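Local structure of vanadium-dependent haloperoxidase (Zobellia galactanivorans, 4CIT) at residues 99-102 / 103-106; 145-148 / 149-153. The protein probably uses hydrogen peroxide to oxidise iodide, as a bacterial vanadium-dependent iodoperoxidase that holds vanadate in its active site. One frame throughout, in Å; residues are numbered along the deposited sequence.

Contact 1: residues 99-102 / 103-106; sequences EPDT and TKTI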
loop_
_atom_site.group_PDB
_atom_site.type_symbol
_atom_site.label_atom_id
_atom_site.label_comp_id
_atom_site.label_asym_id
_atom_site.label_seq_id
_atom_site.Cartn_x
_atom_site.Cartn_y
_atom_site.Cartn_z
ATOM N N GLU A 99 -9.558 -21.330 -17.287
ATOM C CA GLU A 99 -8.417 -21.581 -18.183
ATOM C C GLU A 99 -8.658 -20.968 -19.569
ATOM O O GLU A 99 -9.772 -20.848 -19.954
ATOM C CB GLU A 99 -8.238 -23.100 -18.324
ATOM C CG GLU A 99 -7.731 -23.772 -17.034
ATOM C CD GLU A 99 -6.232 -23.554 -16.733
ATOM O OE1 GLU A 99 -5.443 -22.897 -17.470
ATOM O OE2 GLU A 99 -5.809 -24.037 -15.683
ATOM N N PRO A 100 -7.609 -20.662 -20.330
ATOM C CA PRO A 100 -7.805 -20.119 -21.633
ATOM C C PRO A 100 -8.247 -21.236 -22.601
ATOM O O PRO A 100 -7.941 -22.432 -22.389
ATOM C CB PRO A 100 -6.444 -19.610 -22.000
ATOM C CG PRO A 100 -5.445 -20.378 -21.206
ATOM C CD PRO A 100 -6.172 -20.671 -19.923
ATOM N N ASP A 101 -8.919 -20.810 -23.642
ATOM C CA ASP A 101 -9.465 -21.734 -24.677
ATOM C C ASP A 101 -8.293 -22.271 -25.458
ATOM O O ASP A 101 -7.550 -21.483 -26.092
ATOM C CB ASP A 101 -10.407 -20.881 -25.552
ATOM C CG ASP A 101 -11.159 -21.661 -26.615
ATOM O OD1 ASP A 101 -10.673 -22.741 -26.967
ATOM O OD2 ASP A 101 -12.095 -21.067 -27.204
ATOM N N THR A 102 -8.053 -23.615 -25.449
ATOM C CA THR A 102 -6.913 -24.160 -26.172
ATOM C C THR A 102 -6.998 -24.001 -27.692
ATOM O O THR A 102 -6.008 -24.242 -28.380
ATOM C CB THR A 102 -6.731 -25.666 -25.883
ATOM O OG1 THR A 102 -7.944 -26.365 -26.223
ATOM C CG2 THR A 102 -6.534 -25.865 -24.479
ATOM N N THR A 103 -8.162 -23.657 -28.223
ATOM C CA THR A 103 -8.339 -23.510 -29.630
ATOM C C THR A 103 -8.056 -22.122 -30.170
ATOM O O THR A 103 -8.141 -21.885 -31.381
ATOM C CB THR A 103 -9.791 -23.946 -30.085
ATOM O OG1 THR A 103 -10.764 -23.015 -29.659
ATOM C CG2 THR A 103 -10.110 -25.313 -29.597
ATOM N N LYS A 104 -7.675 -21.209 -29.280
ATOM C CA LYS A 104 -7.392 -19.855 -29.681
ATOM C C LYS A 104 -5.961 -19.562 -29.347
ATOM O O LYS A 104 -5.410 -20.142 -28.414
ATOM C CB LYS A 104 -8.292 -18.923 -28.927
ATOM C CG LYS A 104 -9.666 -18.892 -29.573
ATOM C CD LYS A 104 -10.649 -18.223 -28.671
ATOM C CE LYS A 104 -12.057 -18.442 -29.236
ATOM N NZ LYS A 104 -12.219 -17.624 -30.450
ATOM N N THR A 105 -5.370 -18.665 -30.099
ATOM C CA THR A 105 -3.986 -18.175 -29.832
ATOM C C THR A 105 -4.235 -16.933 -28.957
ATOM O O THR A 105 -4.924 -15.961 -29.359
ATOM C CB THR A 105 -3.229 -17.814 -31.109
ATOM O OG1 THR A 105 -2.997 -19.041 -31.866
ATOM C CG2 THR A 105 -1.876 -17.261 -30.806
ATOM N N ILE A 106 -3.717 -17.000 -27.739
ATOM C CA ILE A 106 -3.886 -15.880 -26.809
ATOM C C ILE A 106 -2.531 -15.407 -26.339
ATOM O O ILE A 106 -1.643 -16.226 -25.978
ATOM C CB ILE A 106 -4.682 -16.423 -25.623
ATOM C CG1 ILE A 106 -6.142 -16.624 -26.037
ATOM C CG2 ILE A 106 -4.664 -15.471 -24.417
ATOM C CD1 ILE A 106 -6.889 -17.529 -25.099
#
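A type I beta turn runs from Asp101 to Lys104, with Thr102 and Thr103 at its corners, closed by the amide Lys104 N donating to Asp101 O over 3.2 Å with an N-H...O angle of 165°. The side chain of Asp101 folds back over the same turn. Its CG stands anti to the backbone nitrogen (chi1 -176°), which places the carboxylate on the carbonyl side, where two donors of one residue grip OD1: Thr103 N at 3.0 Å from Asp101 OD1, and Thr103 OG1 at 2.7 Å from that same Asp101 OD1. The amide comes from above the carboxylate plane and the hydroxyl on the syn side, tilted out of it, both from one face. Two bonds on one oxygen probably restrict the rotation of the carboxylate. Thr103 can offer both donors because its OG1 sits between its own N and carbonyl carbon (chi1 71°). At the other oxygen, the aliphatic part of Lys104 passes obliquely across the carboxylate, Lys104 CE 3.3 Å from Asp101 OD2, while the ammonium end leads away from Asp101. Beyond the polar turn, Pro100 CB meets Ile106 CD1 at 3.8 Å, an apolar contact between the two arms of the loop. An aspartate at the first turn position, its carboxylate accepting from the amide two residues on, is the arrangement of an Asx turn, here superposed on a type I turn.

Contact 2: residues 145-148 / 149-153; sequences NPVL and FSDSK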
loop_
_atom_site.group_PDB
_atom_site.type_symbol
_atom_site.label_atom_id
_atom_site.label_comp_id
_atom_site.label_asym_id
_atom_site.label_seq_id
_atom_site.Cartn_x
_atom_site.Cartn_y
_atom_site.Cartn_z
ATOM N N ASN A 145 -2.797 -6.524 -34.733
ATOM C CA ASN A 145 -3.267 -7.927 -34.764
ATOM C C ASN A 145 -4.664 -8.040 -34.119
ATOM O O ASN A 145 -4.846 -8.424 -32.943
ATOM C CB ASN A 145 -2.229 -8.852 -34.119
ATOM C CG ASN A 145 -2.491 -10.319 -34.421
ATOM O OD1 ASN A 145 -3.630 -10.732 -34.678
ATOM N ND2 ASN A 145 -1.470 -11.116 -34.263
ATOM N N PRO A 146 -5.701 -7.754 -34.896
ATOM C CA PRO A 146 -7.029 -7.740 -34.399
ATOM C C PRO A 146 -7.527 -9.043 -33.818
ATOM O O PRO A 146 -8.280 -8.967 -32.792
ATOM C CB PRO A 146 -7.906 -7.298 -35.612
ATOM C CG PRO A 146 -6.992 -7.107 -36.739
ATOM C CD PRO A 146 -5.596 -7.312 -36.317
ATOM N N VAL A 147 -7.211 -10.172 -34.460
ATOM C CA VAL A 147 -7.646 -11.467 -33.963
ATOM C C VAL A 147 -6.955 -11.838 -32.627
ATOM O O VAL A 147 -7.669 -12.207 -31.667
ATOM C CB VAL A 147 -7.498 -12.593 -34.961
ATOM C CG1 VAL A 147 -7.897 -13.893 -34.275
ATOM C CG2 VAL A 147 -8.471 -12.283 -36.154
ATOM N N LEU A 148 -5.632 -11.671 -32.547
ATOM C CA LEU A 148 -4.915 -11.909 -31.325
ATOM C C LEU A 148 -5.447 -10.968 -30.208
ATOM O O LEU A 148 -5.593 -11.399 -29.030
ATOM C CB LEU A 148 -3.447 -11.681 -31.531
ATOM C CG LEU A 148 -2.589 -11.924 -30.294
ATOM C CD1 LEU A 148 -2.707 -13.365 -29.817
ATOM C CD2 LEU A 148 -1.140 -11.560 -30.611
ATOM N N PHE A 149 -5.662 -9.711 -30.540
ATOM C CA PHE A 149 -6.173 -8.730 -29.591
ATOM C C PHE A 149 -7.534 -9.109 -29.084
ATOM O O PHE A 149 -7.734 -9.201 -27.873
ATOM C CB PHE A 149 -6.224 -7.328 -30.194
ATOM C CG PHE A 149 -7.103 -6.361 -29.440
ATOM C CD1 PHE A 149 -6.693 -5.885 -28.181
ATOM C CD2 PHE A 149 -8.352 -5.954 -29.914
ATOM C CE1 PHE A 149 -7.503 -4.994 -27.476
ATOM C CE2 PHE A 149 -9.193 -5.137 -29.141
ATOM C CZ PHE A 149 -8.718 -4.620 -27.976
ATOM N N SER A 150 -8.449 -9.444 -29.994
ATOM C CA SER A 150 -9.781 -9.817 -29.613
ATOM C C SER A 150 -9.840 -11.040 -28.642
ATOM O O SER A 150 -10.566 -11.032 -27.586
ATOM C CB SER A 150 -10.615 -10.160 -30.876
ATOM O OG SER A 150 -11.939 -10.420 -30.407
ATOM N N ASP A 151 -9.090 -12.090 -28.993
ATOM C CA ASP A 151 -9.123 -13.357 -28.230
ATOM C C ASP A 151 -8.474 -13.131 -26.885
ATOM O O ASP A 151 -8.946 -13.634 -25.854
ATOM C CB ASP A 151 -8.392 -14.484 -28.962
ATOM C CG ASP A 151 -9.195 -14.970 -30.245
ATOM O OD1 ASP A 151 -10.401 -14.760 -30.288
ATOM O OD2 ASP A 151 -8.587 -15.528 -31.117
ATOM N N SER A 152 -7.387 -12.361 -26.900
ATOM C CA SER A 152 -6.654 -12.077 -25.655
ATOM C C SER A 152 -7.442 -11.188 -24.674
ATOM O O SER A 152 -7.519 -11.443 -23.409
ATOM C CB SER A 152 -5.259 -11.518 -25.941
ATOM O OG SER A 152 -4.537 -12.341 -26.798
ATOM N N LYS A 153 -8.024 -10.125 -25.221
ATOM C CA LYS A 153 -8.921 -9.279 -24.414
ATOM C C LYS A 153 -10.073 -10.011 -23.783
ATOM O O LYS A 153 -10.431 -9.832 -22.599
ATOM C CB LYS A 153 -9.466 -8.128 -25.285
ATOM C CG LYS A 153 -10.507 -7.298 -24.542
ATOM C CD LYS A 153 -10.987 -6.068 -25.310
ATOM C CE LYS A 153 -11.703 -6.388 -26.536
ATOM N NZ LYS A 153 -13.133 -6.165 -26.169
#
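Asn145 opens helix 146-167 with two acceptors that meet successive amides of the first turn. Its carbonyl O takes Phe149 N at 2.8 Å, and its side-chain OD1 takes Leu148 N at 3.1 Å from above the amide plane, the bond of an N-cap. The other end of that side chain, Asn145 ND2, is bound to the carbonyl of Glu32. Pro146 follows as first helical residue; Pro146 O receives Ser150 N at 2.8 Å and also lies near the plane of the Phe149 ring, at its edge. Val147 continues the i to i+4 pattern through Asp151 N. Its side chain runs beside that of Asp151, pointing the same way, with Val147 CG1 at 3.6 Å from Asp151 OD2. At Leu148 the carbonyl is gripped twice: Ser152 N at 2.9 Å and Ser152 OG at 2.6 Å both donate to Leu148 O, from opposite faces of its plane. The hydroxyl reaches back because OG lies beside the serine's own nitrogen (chi1 -54°), and it is buried, also bonded to Asn107 N; Leu148 CD1 packs 3.7 Å from this Ser152 OG. Phe149 turns toward helix 128-144, touching Trp141 and Glu142 and meeting Tyr138 edge-to-face, while Leu148 and Ser152 face the loop leading into helix 108-123.

In the fold
Contact 1 precedes contact 2 along the chain, and the two meet directly, their centres about 11 Å apart. The loop 99-106 lies against helix 146-167: Lys104 NZ pairs at 3.4 Å with Asp151 OD1, a long and weak ion pair; Thr105 O packs 3.4 Å from Leu148 CD1; and Ile106 CA lies 3.6 Å from Ser152 OG. Both contacts sit on the same side of the chain's centre, 34 and 33 Å from it for contacts 1 and 2. Neither segment pair includes a residue of the vanadate pocket, which draws on residues such as Lys332, Arg339 and His424. A bound sodium ion, held by Ala78, Asn81 and Tyr84, lies about 11 Å from the side chain of Pro100.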